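Local coordinates for protein arginase (Glaciozyma antarctica, PDB 5YNL) that probably hydrolyses L-arginine to L-ornithine and urea, as a manganese-dependent arginase from a cold-adapted yeast, at residues G77-I82 with A100-L105; R129-V134 with H155-G160; I175-H180 with V287-P292; I231-I236 with I249-M254. All blocks are in the same frame, centred on the assembly; numbering follows the deposited sequence.

How the interactions relate
From the N terminus, interaction 1 comes first: the turn after strand 96-99 folds back on helix 77-83 at one edge of the parallel sheet. Interaction 2 then closes the loop through strand 147-152, packing helix 124-142 on the start of helix 158-168. Interaction 3 spans the widest gap in sequence, joining the ends of neighbouring strands 173-177 and 281-286, and interaction 4, the pairing of strands 228-233 and 250-253 at the other edge, is nested inside it. None of the loops cross. Interactions 2 and 3 touch through H155 and D178, interactions 3 and 4 through H180 and D235, while interaction 1 stays about 6 Å or more, nearest atoms, from the others.

Interaction 1 of 4, residues G77-I82 with A100-L105; sequences GPLQLI and AGADAL
L105 and L79 cross at about a right angle where a loop at the sheet edge folds back on helix 77-83 of the parallel alpha/beta arginase fold. The loop follows strand 96-99, the outermost strand on this side of the sheet, and turns at once through a type I beta turn from G101 to A104. L105 does most of the touching through one methyl, CD2, which comes in over the flank of the helix, 4.1 Å from L79 CA and equally far from L79 CB. I82, one turn further along, meets the same methyl differently: the two side chains reach for each other tip to tip, I82 CD1 standing 4.1 Å from L105 CD2. In I82 the CG1 branch lies anti to the carbonyl carbon (chi1 -83°) and the chain runs on extended at chi2 (161°), putting CD1 at the far end, facing the loop. L79 takes the other course, with CG anti to its backbone N (chi1 -177°), and its CD1 touches the methyl of A102 and also lies near L105 CD2. Leucine and isoleucine suit these places because branched, apolar ends can cover each other between helix and turn without needing polar partners. Deeper in, P78 and I82 rest on L151 of strand 147-152, and I82 also touches F99. G101 has a positive phi, where a side chain would be jammed against the carbonyl of A100, so glycine fits. The turn is closed by A104 N donating to G101 O at 2.7 Å, and beside it A102 CB sits 4.0 Å from L79 CD1.

Interaction 2 of 4, residues R129-V134 with H155-G160; sequences RVTKDV and HSLAMG
T131 sets its methyl, CG2, against the 156-160 backbone and M159, where the chain enters helix 158-168. There CG2 lies 3.8 Å from S156 O and 4.0 Å from M159 CE, the thioether chain of M159 bending at chi3 to cross the threonine at a slant. The T131 backbone touches too: its carbonyl O is 3.2 Å from G160 CA, a bent CH-O contact with 121° at the hydrogen. Only glycine fits here, since a CB on G160 would clash with both T131 O and V134 CB. V134 finishes the first shell, setting CG1 4.1 Å from G160 C. Further out, T131 OG1 is turned back to its own helix, hydrogen-bonded with V127 O and S128 O, and this chi1 of 52° is what directs the methyl outward. S156 OG is hydrogen-bonded to D154 OD2 within the GGDHS sequence, whose histidine, H155, is a manganese ligand in arginases and here stacks on W176. The helix carrying T131 thus packs next to the segment that probably supplies a metal ligand. Helix 124-142 and L157 both lean on C63 of strand 57-63, whereas M159 reaches P198 and F201 of helix 198-202, and T131 meets W218.

Interaction 3 of 4, residues I175-H180 with V287-P292; sequences IWVDAH and VDALDP
D288 reaches from the FDVDALDP sequence toward D178 and H180 of the DAHAD sequence, the two motifs that, with H155, supply manganese ligands in arginases. Both sit just past the C-terminal ends of neighbouring parallel strands, the usual site of catalysis in alpha/beta folds. The CB of D288 points toward the facing segment, and chi1 of 90° carries CG to within 3.9 Å of D178 OD1. Its carboxylate then splits the work: OD1 comes 3.2 Å from D178 OD1, the two acid planes 85° apart, and OD2 lies 3.2 Å from H180 NE2 at an angle too poor for a hydrogen bond. Oxygens this close are consistent with a site built to share cations. D178 OD1 also accepts from H180 N at 2.6 Å, forming an Asx turn, while its OD2 is bonded to H155 ND1. Were D178 an alanine, H180 N and H155 ND1 would probably lose these acceptors and the turn be freer to shift. H180 ND1 is held by D235 O, and A179 CB covers one face of its ring. Beside the acids the packing is apolar, where small A289 suits the tight space, V177 CG1 lying 4.0 Å from A289 CB.

Interaction 4 of 4, residues I231-I236 with I249-M254; sequences IGLRDI and IKCFSM
F252 and L233 each present a flat peptide carbonyl to the strand across: F252 O is met nearly along its C=O axis (168°) by G232 N at 2.9 Å, and L233 O in its own plane by M254 N at 3.0 Å. This is parallel strand pairing within a beta-alpha-beta unit, strand 228-233, helix 241-246, strand 250-253, at the edge of the arginase sheet. I231 CA-H points at the same F252 oxygen. The F252 ring leads away from the contact, onto V265 and M268 of helix 254-273, and it is F252 CB that comes nearest I231 CG1, at 4.4 Å. G232 lets the chain turn the corner between the two backbone bonds, its phi of 105° being one at which a side chain would strike the preceding carbonyl. L233 carries CD1 to C251 CB, 3.8 Å away, an apolar contact in which C251 SG lies 3.9 Å from the same L233 CD1. M254 lies against the corner: its CG is 3.6 Å from G232 O, its SD flanks G232 CA, and bends at chi2 and chi3 keep the thioether folded there. With an alanine at M254, CG and SD are gone, which is likely to leave G232 O and R234 CB without this apolar cover. S253, at the N-cap of helix 254-273, has its OG linked to L233 O through one water, 3.1 Å from each of those two oxygens.

Interaction 1 of 4, residues G77-I82 with A100-L105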
loop_
_atom_site.group_PDB
_atom_site.type_symbol
_atom_site.label_atom_id
_atom_site.label_comp_id
_atom_site.label_asym_id
_atom_site.label_seq_id
_atom_site.Cartn_x
_atom_site.Cartn_y
_atom_site.Cartn_z
ATOM N N GLY A 77 -3.863 4.490 15.514
ATOM C CA GLY A 77 -4.764 4.657 14.388
ATOM C C GLY A 77 -5.368 3.367 13.850
ATOM O O GLY A 77 -6.574 3.320 13.574
ATOM N N PRO A 78 -4.537 2.330 13.652
ATOM C CA PRO A 78 -5.152 1.060 13.260
ATOM C C PRO A 78 -6.181 0.565 14.288
ATOM O O PRO A 78 -7.202 0.006 13.860
ATOM C CB PRO A 78 -3.954 0.111 13.173
ATOM C CG PRO A 78 -2.817 1.013 12.728
ATOM C CD PRO A 78 -3.073 2.326 13.439
ATOM N N LEU A 79 -5.931 0.759 15.591
ATOM C CA LEU A 79 -6.888 0.324 16.603
ATOM C C LEU A 79 -8.147 1.186 16.545
ATOM O O LEU A 79 -9.249 0.649 16.590
ATOM C CB LEU A 79 -6.282 0.307 18.017
ATOM C CG LEU A 79 -7.158 -0.204 19.189
ATOM C CD1 LEU A 79 -7.708 -1.609 18.940
ATOM C CD2 LEU A 79 -6.429 -0.174 20.545
ATOM N N GLN A 80 -7.997 2.504 16.430
ATOM C CA GLN A 80 -9.158 3.398 16.378
ATOM C C GLN A 80 -10.074 3.072 15.210
ATOM O O GLN A 80 -11.286 2.975 15.371
ATOM C CB GLN A 80 -8.729 4.867 16.287
ATOM C CG GLN A 80 -7.951 5.359 17.470
ATOM C CD GLN A 80 -8.294 6.791 17.837
ATOM O OE1 GLN A 80 -9.133 7.442 17.200
ATOM N NE2 GLN A 80 -7.651 7.288 18.882
ATOM N N LEU A 81 -9.481 2.928 14.030
ATOM C CA LEU A 81 -10.212 2.539 12.824
ATOM C C LEU A 81 -11.031 1.269 13.067
ATOM O O LEU A 81 -12.190 1.173 12.657
ATOM C CB LEU A 81 -9.226 2.323 11.669
ATOM C CG LEU A 81 -9.742 2.413 10.236
ATOM C CD1 LEU A 81 -11.102 3.096 10.179
ATOM C CD2 LEU A 81 -8.744 3.188 9.398
ATOM N N ILE A 82 -10.409 0.312 13.749
ATOM C CA ILE A 82 -11.037 -0.962 14.065
ATOM C C ILE A 82 -12.176 -0.769 15.062
ATOM O O ILE A 82 -13.243 -1.398 14.938
ATOM C CB ILE A 82 -9.994 -1.960 14.600
ATOM C CG1 ILE A 82 -9.270 -2.636 13.421
ATOM C CG2 ILE A 82 -10.643 -3.006 15.464
ATOM C CD1 ILE A 82 -7.928 -3.290 13.776
ATOM N N ALA A 100 -7.982 -11.321 13.655
ATOM C CA ALA A 100 -7.549 -12.085 14.831
ATOM C C ALA A 100 -7.934 -11.440 16.157
ATOM O O ALA A 100 -7.450 -11.863 17.202
ATOM C CB ALA A 100 -6.054 -12.319 14.792
ATOM N N GLY A 101 -8.789 -10.420 16.122
ATOM C CA GLY A 101 -9.195 -9.729 17.336
ATOM C C GLY A 101 -8.267 -8.574 17.663
ATOM O O GLY A 101 -7.148 -8.509 17.157
ATOM N N ALA A 102 -8.715 -7.662 18.518
ATOM C CA ALA A 102 -7.971 -6.426 18.747
ATOM C C ALA A 102 -6.639 -6.620 19.483
ATOM O O ALA A 102 -6.042 -5.649 19.953
ATOM C CB ALA A 102 -8.843 -5.402 19.452
ATOM N N ASP A 103 -6.177 -7.867 19.578
ATOM C CA ASP A 103 -4.833 -8.152 20.077
ATOM C C ASP A 103 -3.928 -8.594 18.931
ATOM O O ASP A 103 -2.760 -8.912 19.143
ATOM C CB ASP A 103 -4.871 -9.228 21.156
ATOM C CG ASP A 103 -5.881 -8.927 22.226
ATOM O OD1 ASP A 103 -6.226 -7.736 22.373
ATOM O OD2 ASP A 103 -6.330 -9.874 22.911
ATOM N N ALA A 104 -4.478 -8.610 17.720
ATOM C CA ALA A 104 -3.719 -8.943 16.518
ATOM C C ALA A 104 -2.576 -7.954 16.320
ATOM O O ALA A 104 -1.524 -8.291 15.772
ATOM C CB ALA A 104 -4.632 -8.943 15.299
ATOM N N LEU A 105 -2.803 -6.728 16.774
ATOM C CA LEU A 105 -1.830 -5.649 16.668
ATOM C C LEU A 105 -0.939 -5.561 17.909
ATOM O O LEU A 105 -0.579 -4.471 18.359
ATOM C CB LEU A 105 -2.562 -4.328 16.437
ATOM C CG LEU A 105 -3.943 -4.197 17.082
ATOM C CD1 LEU A 105 -3.820 -3.922 18.561
ATOM C CD2 LEU A 105 -4.740 -3.104 16.390
#

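Interaction 2 of 4, residues R129-V134 with H155-G160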
loop_
_atom_site.group_PDB
_atom_site.type_symbol
_atom_site.label_atom_id
_atom_site.label_comp_id
_atom_site.label_asym_id
_atom_site.label_seq_id
_atom_site.Cartn_x
_atom_site.Cartn_y
_atom_site.Cartn_z
ATOM N N ARG A 129 12.156 -7.633 12.512
ATOM C CA ARG A 129 11.239 -8.530 13.216
ATOM C C ARG A 129 9.773 -8.236 12.872
ATOM O O ARG A 129 9.059 -9.109 12.375
ATOM C CB ARG A 129 11.475 -8.472 14.733
ATOM N N VAL A 130 9.341 -7.000 13.106
ATOM C CA VAL A 130 7.957 -6.598 12.844
ATOM C C VAL A 130 7.530 -6.756 11.373
ATOM O O VAL A 130 6.424 -7.232 11.085
ATOM C CB VAL A 130 7.688 -5.148 13.336
ATOM C CG1 VAL A 130 8.623 -4.161 12.655
ATOM C CG2 VAL A 130 6.246 -4.757 13.104
ATOM N N THR A 131 8.406 -6.370 10.444
ATOM C CA THR A 131 8.081 -6.459 9.019
ATOM C C THR A 131 7.960 -7.917 8.578
ATOM O O THR A 131 7.166 -8.234 7.690
ATOM C CB THR A 131 9.089 -5.694 8.126
ATOM O OG1 THR A 131 10.424 -6.102 8.433
ATOM C CG2 THR A 131 8.967 -4.199 8.343
ATOM N N LYS A 132 8.740 -8.801 9.203
ATOM C CA LYS A 132 8.661 -10.229 8.903
ATOM C C LYS A 132 7.336 -10.752 9.441
ATOM O O LYS A 132 6.636 -11.507 8.765
ATOM C CB LYS A 132 9.846 -10.998 9.513
ATOM C CG LYS A 132 9.938 -12.486 9.143
ATOM C CD LYS A 132 10.948 -13.199 10.064
ATOM C CE LYS A 132 11.342 -14.603 9.593
ATOM N NZ LYS A 132 12.525 -15.118 10.358
ATOM N N ASP A 133 6.994 -10.331 10.655
ATOM C CA ASP A 133 5.705 -10.648 11.264
ATOM C C ASP A 133 4.565 -10.282 10.304
ATOM O O ASP A 133 3.697 -11.107 10.001
ATOM C CB ASP A 133 5.588 -9.925 12.622
ATOM C CG ASP A 133 4.151 -9.648 13.036
ATOM O OD1 ASP A 133 3.586 -8.616 12.597
ATOM O OD2 ASP A 133 3.596 -10.445 13.822
ATOM N N VAL A 134 4.601 -9.058 9.787
ATOM C CA VAL A 134 3.589 -8.608 8.841
ATOM C C VAL A 134 3.621 -9.428 7.556
ATOM O O VAL A 134 2.576 -9.866 7.077
ATOM C CB VAL A 134 3.739 -7.110 8.526
ATOM C CG1 VAL A 134 2.792 -6.697 7.395
ATOM C CG2 VAL A 134 3.500 -6.282 9.792
ATOM N N HIS A 155 4.977 3.399 6.868
ATOM C CA HIS A 155 4.997 2.849 5.520
ATOM C C HIS A 155 6.140 1.828 5.290
ATOM O O HIS A 155 6.050 0.988 4.392
ATOM C CB HIS A 155 4.970 3.960 4.455
ATOM C CG HIS A 155 4.276 3.559 3.181
ATOM N ND1 HIS A 155 4.030 4.442 2.152
ATOM C CD2 HIS A 155 3.787 2.362 2.778
ATOM C CE1 HIS A 155 3.395 3.813 1.175
ATOM N NE2 HIS A 155 3.244 2.550 1.530
ATOM N N SER A 156 7.182 1.861 6.121
ATOM C CA SER A 156 8.230 0.836 6.028
ATOM C C SER A 156 7.649 -0.569 6.181
ATOM O O SER A 156 8.255 -1.555 5.733
ATOM C CB SER A 156 9.368 1.068 7.038
ATOM O OG SER A 156 8.911 1.078 8.391
ATOM N N LEU A 157 6.474 -0.652 6.812
ATOM C CA LEU A 157 5.748 -1.914 6.965
ATOM C C LEU A 157 5.377 -2.514 5.600
ATOM O O LEU A 157 5.065 -3.722 5.510
ATOM C CB LEU A 157 4.483 -1.714 7.789
ATOM C CG LEU A 157 4.543 -1.717 9.311
ATOM C CD1 LEU A 157 5.947 -1.421 9.852
ATOM C CD2 LEU A 157 3.540 -0.718 9.849
ATOM N N ALA A 158 5.413 -1.680 4.552
ATOM C CA ALA A 158 5.216 -2.182 3.188
ATOM C C ALA A 158 6.280 -3.204 2.750
ATOM O O ALA A 158 6.079 -3.937 1.786
ATOM C CB ALA A 158 5.089 -1.062 2.178
ATOM N N MET A 159 7.405 -3.238 3.453
ATOM C CA MET A 159 8.362 -4.302 3.265
ATOM C C MET A 159 7.666 -5.637 3.492
ATOM O O MET A 159 7.818 -6.574 2.702
ATOM C CB MET A 159 9.535 -4.135 4.233
ATOM C CG MET A 159 10.702 -3.362 3.637
ATOM S SD MET A 159 12.194 -3.372 4.656
ATOM C CE MET A 159 11.648 -2.337 6.026
ATOM N N GLY A 160 6.877 -5.718 4.558
ATOM C CA GLY A 160 6.188 -6.956 4.873
ATOM C C GLY A 160 4.994 -7.212 3.974
ATOM O O GLY A 160 4.880 -8.282 3.355
#

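Interaction 3 of 4, residues I175-H180 with V287-P292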
loop_
_atom_site.group_PDB
_atom_site.type_symbol
_atom_site.label_atom_id
_atom_site.label_comp_id
_atom_site.label_asym_id
_atom_site.label_seq_id
_atom_site.Cartn_x
_atom_site.Cartn_y
_atom_site.Cartn_z
ATOM N N ILE A 175 0.971 -0.145 -6.589
ATOM C CA ILE A 175 0.664 1.278 -6.710
ATOM C C ILE A 175 0.889 1.915 -5.354
ATOM O O ILE A 175 0.258 1.550 -4.356
ATOM C CB ILE A 175 -0.769 1.506 -7.195
ATOM C CG1 ILE A 175 -0.922 0.911 -8.590
ATOM C CG2 ILE A 175 -1.127 3.020 -7.241
ATOM C CD1 ILE A 175 -2.293 1.090 -9.132
ATOM N N TRP A 176 1.816 2.853 -5.310
ATOM C CA TRP A 176 2.304 3.335 -4.042
ATOM C C TRP A 176 1.845 4.784 -3.945
ATOM O O TRP A 176 2.219 5.625 -4.776
ATOM C CB TRP A 176 3.820 3.229 -4.048
ATOM C CG TRP A 176 4.515 3.563 -2.782
ATOM C CD1 TRP A 176 4.752 4.812 -2.266
ATOM C CD2 TRP A 176 5.157 2.638 -1.902
ATOM N NE1 TRP A 176 5.472 4.706 -1.095
ATOM C CE2 TRP A 176 5.731 3.385 -0.852
ATOM C CE3 TRP A 176 5.278 1.249 -1.886
ATOM C CZ2 TRP A 176 6.412 2.777 0.210
ATOM C CZ3 TRP A 176 5.952 0.653 -0.843
ATOM C CH2 TRP A 176 6.514 1.412 0.190
ATOM N N VAL A 177 1.003 5.070 -2.958
ATOM C CA VAL A 177 0.465 6.410 -2.787
ATOM C C VAL A 177 1.062 7.048 -1.530
ATOM O O VAL A 177 0.820 6.600 -0.396
ATOM C CB VAL A 177 -1.071 6.385 -2.727
ATOM C CG1 VAL A 177 -1.628 7.821 -2.562
ATOM C CG2 VAL A 177 -1.651 5.711 -3.993
ATOM N N ASP A 178 1.860 8.098 -1.735
ATOM C CA ASP A 178 2.687 8.652 -0.661
ATOM C C ASP A 178 3.305 9.946 -1.148
ATOM O O ASP A 178 3.488 10.144 -2.356
ATOM C CB ASP A 178 3.800 7.653 -0.281
ATOM C CG ASP A 178 4.391 7.908 1.106
ATOM O OD1 ASP A 178 4.838 9.046 1.361
ATOM O OD2 ASP A 178 4.417 6.977 1.941
ATOM N N ALA A 179 3.587 10.836 -0.200
ATOM C CA ALA A 179 4.304 12.069 -0.496
ATOM C C ALA A 179 5.781 11.751 -0.676
ATOM O O ALA A 179 6.544 12.563 -1.213
ATOM C CB ALA A 179 4.111 13.068 0.635
ATOM N N HIS A 180 6.178 10.567 -0.206
ATOM C CA HIS A 180 7.581 10.160 -0.180
ATOM C C HIS A 180 7.831 8.918 -1.011
ATOM O O HIS A 180 7.026 7.992 -1.008
ATOM C CB HIS A 180 8.007 9.857 1.254
ATOM C CG HIS A 180 7.597 10.897 2.235
ATOM N ND1 HIS A 180 7.921 12.234 2.083
ATOM C CD2 HIS A 180 6.885 10.814 3.383
ATOM C CE1 HIS A 180 7.433 12.918 3.097
ATOM N NE2 HIS A 180 6.797 12.079 3.904
ATOM N N VAL A 287 -1.697 7.668 4.201
ATOM C CA VAL A 287 -2.578 8.794 4.459
ATOM C C VAL A 287 -1.838 10.138 4.506
ATOM O O VAL A 287 -2.453 11.179 4.311
ATOM C CB VAL A 287 -3.407 8.486 5.711
ATOM C CG1 VAL A 287 -4.285 9.640 6.121
ATOM C CG2 VAL A 287 -4.260 7.272 5.424
ATOM N N ASP A 288 -0.519 10.120 4.703
ATOM C CA ASP A 288 0.264 11.360 4.615
ATOM C C ASP A 288 0.293 11.990 3.200
ATOM O O ASP A 288 0.765 13.118 3.021
ATOM C CB ASP A 288 1.675 11.212 5.242
ATOM C CG ASP A 288 2.766 10.741 4.247
ATOM O OD1 ASP A 288 2.467 10.222 3.136
ATOM O OD2 ASP A 288 3.966 10.874 4.605
ATOM N N ALA A 289 -0.221 11.270 2.203
ATOM C CA ALA A 289 -0.318 11.849 0.866
ATOM C C ALA A 289 -1.517 12.787 0.785
ATOM O O ALA A 289 -1.642 13.554 -0.189
ATOM C CB ALA A 289 -0.376 10.772 -0.222
ATOM N N LEU A 290 -2.383 12.719 1.799
ATOM C CA LEU A 290 -3.635 13.457 1.771
ATOM C C LEU A 290 -3.529 14.831 2.431
ATOM O O LEU A 290 -2.487 15.184 3.002
ATOM C CB LEU A 290 -4.754 12.675 2.474
ATOM C CG LEU A 290 -5.352 11.420 1.843
ATOM C CD1 LEU A 290 -6.436 10.863 2.769
ATOM C CD2 LEU A 290 -5.933 11.713 0.465
ATOM N N ASP A 291 -4.619 15.592 2.320
ATOM C CA ASP A 291 -4.858 16.819 3.076
ATOM C C ASP A 291 -6.260 16.765 3.711
ATOM O O ASP A 291 -7.181 16.133 3.152
ATOM C CB ASP A 291 -4.785 18.042 2.150
ATOM C CG ASP A 291 -3.376 18.516 1.915
ATOM O OD1 ASP A 291 -2.458 17.948 2.540
ATOM O OD2 ASP A 291 -3.188 19.469 1.124
ATOM N N PRO A 292 -6.423 17.428 4.875
ATOM C CA PRO A 292 -7.707 17.708 5.529
ATOM C C PRO A 292 -8.833 18.024 4.537
ATOM O O PRO A 292 -9.431 19.103 4.604
ATOM C CB PRO A 292 -7.398 18.957 6.375
ATOM C CG PRO A 292 -5.871 19.194 6.256
ATOM C CD PRO A 292 -5.305 17.931 5.688
#

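Interaction 4 of 4, residues I231-I236 with I249-M254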
loop_
_atom_site.group_PDB
_atom_site.type_symbol
_atom_site.label_atom_id
_atom_site.label_comp_id
_atom_site.label_asym_id
_atom_site.label_seq_id
_atom_site.Cartn_x
_atom_site.Cartn_y
_atom_site.Cartn_z
ATOM N N ILE A 231 2.187 7.721 -6.952
ATOM C CA ILE A 231 1.205 8.778 -7.126
ATOM C C ILE A 231 1.185 9.599 -5.861
ATOM O O ILE A 231 1.013 9.025 -4.763
ATOM C CB ILE A 231 -0.201 8.193 -7.314
ATOM C CG1 ILE A 231 -0.236 7.372 -8.606
ATOM C CG2 ILE A 231 -1.244 9.309 -7.348
ATOM C CD1 ILE A 231 -1.442 6.458 -8.759
ATOM N N GLY A 232 1.321 10.925 -6.000
ATOM C CA GLY A 232 1.200 11.849 -4.880
ATOM C C GLY A 232 2.515 12.427 -4.381
ATOM O O GLY A 232 2.536 13.212 -3.427
ATOM N N LEU A 233 3.618 12.042 -5.022
ATOM C CA LEU A 233 4.948 12.474 -4.594
ATOM C C LEU A 233 5.103 14.008 -4.532
ATOM O O LEU A 233 4.565 14.752 -5.382
ATOM C CB LEU A 233 6.029 11.875 -5.494
ATOM C CG LEU A 233 6.279 10.362 -5.448
ATOM C CD1 LEU A 233 7.446 10.010 -6.386
ATOM C CD2 LEU A 233 6.578 9.877 -4.037
ATOM N N ARG A 234 5.803 14.478 -3.502
ATOM C CA ARG A 234 6.164 15.889 -3.420
ATOM C C ARG A 234 7.533 16.090 -2.750
ATOM O O ARG A 234 8.447 16.616 -3.381
ATOM C CB ARG A 234 5.036 16.750 -2.817
ATOM C CG ARG A 234 4.818 16.589 -1.334
ATOM C CD ARG A 234 3.411 16.179 -1.033
ATOM N NE ARG A 234 2.747 17.143 -0.174
ATOM C CZ ARG A 234 1.815 16.823 0.719
ATOM N NH1 ARG A 234 1.453 15.552 0.860
ATOM N NH2 ARG A 234 1.245 17.769 1.468
ATOM N N ASP A 235 7.699 15.648 -1.508
ATOM C CA ASP A 235 9.028 15.684 -0.903
ATOM C C ASP A 235 9.737 14.333 -0.993
ATOM O O ASP A 235 9.357 13.371 -0.320
ATOM C CB ASP A 235 9.011 16.194 0.547
ATOM C CG ASP A 235 10.412 16.271 1.156
ATOM O OD1 ASP A 235 11.228 17.092 0.682
ATOM O OD2 ASP A 235 10.699 15.516 2.109
ATOM N N ILE A 236 10.757 14.264 -1.840
ATOM C CA ILE A 236 11.647 13.115 -1.851
ATOM C C ILE A 236 12.247 12.983 -0.438
ATOM O O ILE A 236 13.287 13.570 -0.111
ATOM C CB ILE A 236 12.702 13.216 -3.003
ATOM C CG1 ILE A 236 12.133 12.636 -4.304
ATOM C CG2 ILE A 236 13.986 12.472 -2.684
ATOM C CD1 ILE A 236 11.120 13.510 -5.007
ATOM N N ILE A 249 11.670 4.202 -12.857
ATOM C CA ILE A 249 10.413 3.973 -12.169
ATOM C C ILE A 249 9.448 5.119 -12.486
ATOM O O ILE A 249 9.820 6.291 -12.375
ATOM C CB ILE A 249 10.663 3.808 -10.651
ATOM C CG1 ILE A 249 11.384 2.468 -10.408
ATOM C CG2 ILE A 249 9.373 3.893 -9.864
ATOM C CD1 ILE A 249 11.824 2.222 -8.984
ATOM N N LYS A 250 8.221 4.782 -12.896
ATOM C CA LYS A 250 7.231 5.788 -13.260
ATOM C C LYS A 250 6.822 6.516 -12.003
ATOM O O LYS A 250 6.468 5.879 -11.015
ATOM C CB LYS A 250 5.995 5.139 -13.892
ATOM C CG LYS A 250 5.161 6.093 -14.777
ATOM C CD LYS A 250 5.786 6.137 -16.175
ATOM C CE LYS A 250 5.308 7.331 -17.000
ATOM N NZ LYS A 250 6.260 7.441 -18.163
ATOM N N CYS A 251 6.872 7.845 -12.024
ATOM C CA CYS A 251 6.428 8.639 -10.874
ATOM C C CYS A 251 5.435 9.693 -11.306
ATOM O O CYS A 251 5.683 10.450 -12.248
ATOM C CB CYS A 251 7.611 9.304 -10.151
ATOM S SG CYS A 251 8.850 8.133 -9.490
ATOM N N PHE A 252 4.292 9.718 -10.626
ATOM C CA PHE A 252 3.312 10.786 -10.821
ATOM C C PHE A 252 3.254 11.638 -9.586
ATOM O O PHE A 252 2.670 11.252 -8.576
ATOM C CB PHE A 252 1.942 10.216 -11.151
ATOM C CG PHE A 252 1.889 9.595 -12.509
ATOM C CD1 PHE A 252 1.949 10.398 -13.652
ATOM C CD2 PHE A 252 1.856 8.215 -12.657
ATOM C CE1 PHE A 252 1.933 9.832 -14.910
ATOM C CE2 PHE A 252 1.828 7.640 -13.923
ATOM C CZ PHE A 252 1.873 8.451 -15.044
ATOM N N SER A 253 3.901 12.788 -9.649
ATOM C CA SER A 253 3.952 13.662 -8.499
ATOM C C SER A 253 2.739 14.583 -8.520
ATOM O O SER A 253 1.886 14.485 -9.416
ATOM C CB SER A 253 5.235 14.491 -8.526
ATOM O OG SER A 253 5.098 15.539 -9.460
ATOM N N MET A 254 2.685 15.484 -7.542
ATOM C CA MET A 254 1.571 16.422 -7.392
ATOM C C MET A 254 1.523 17.377 -8.573
ATOM O O MET A 254 0.440 17.813 -8.977
ATOM C CB MET A 254 1.660 17.194 -6.058
ATOM C CG MET A 254 1.425 16.339 -4.822
ATOM S SD MET A 254 -0.125 15.413 -4.937
ATOM C CE MET A 254 -1.285 16.789 -4.914
HETATM O O HOH W 1 5.307 17.306 -6.906
#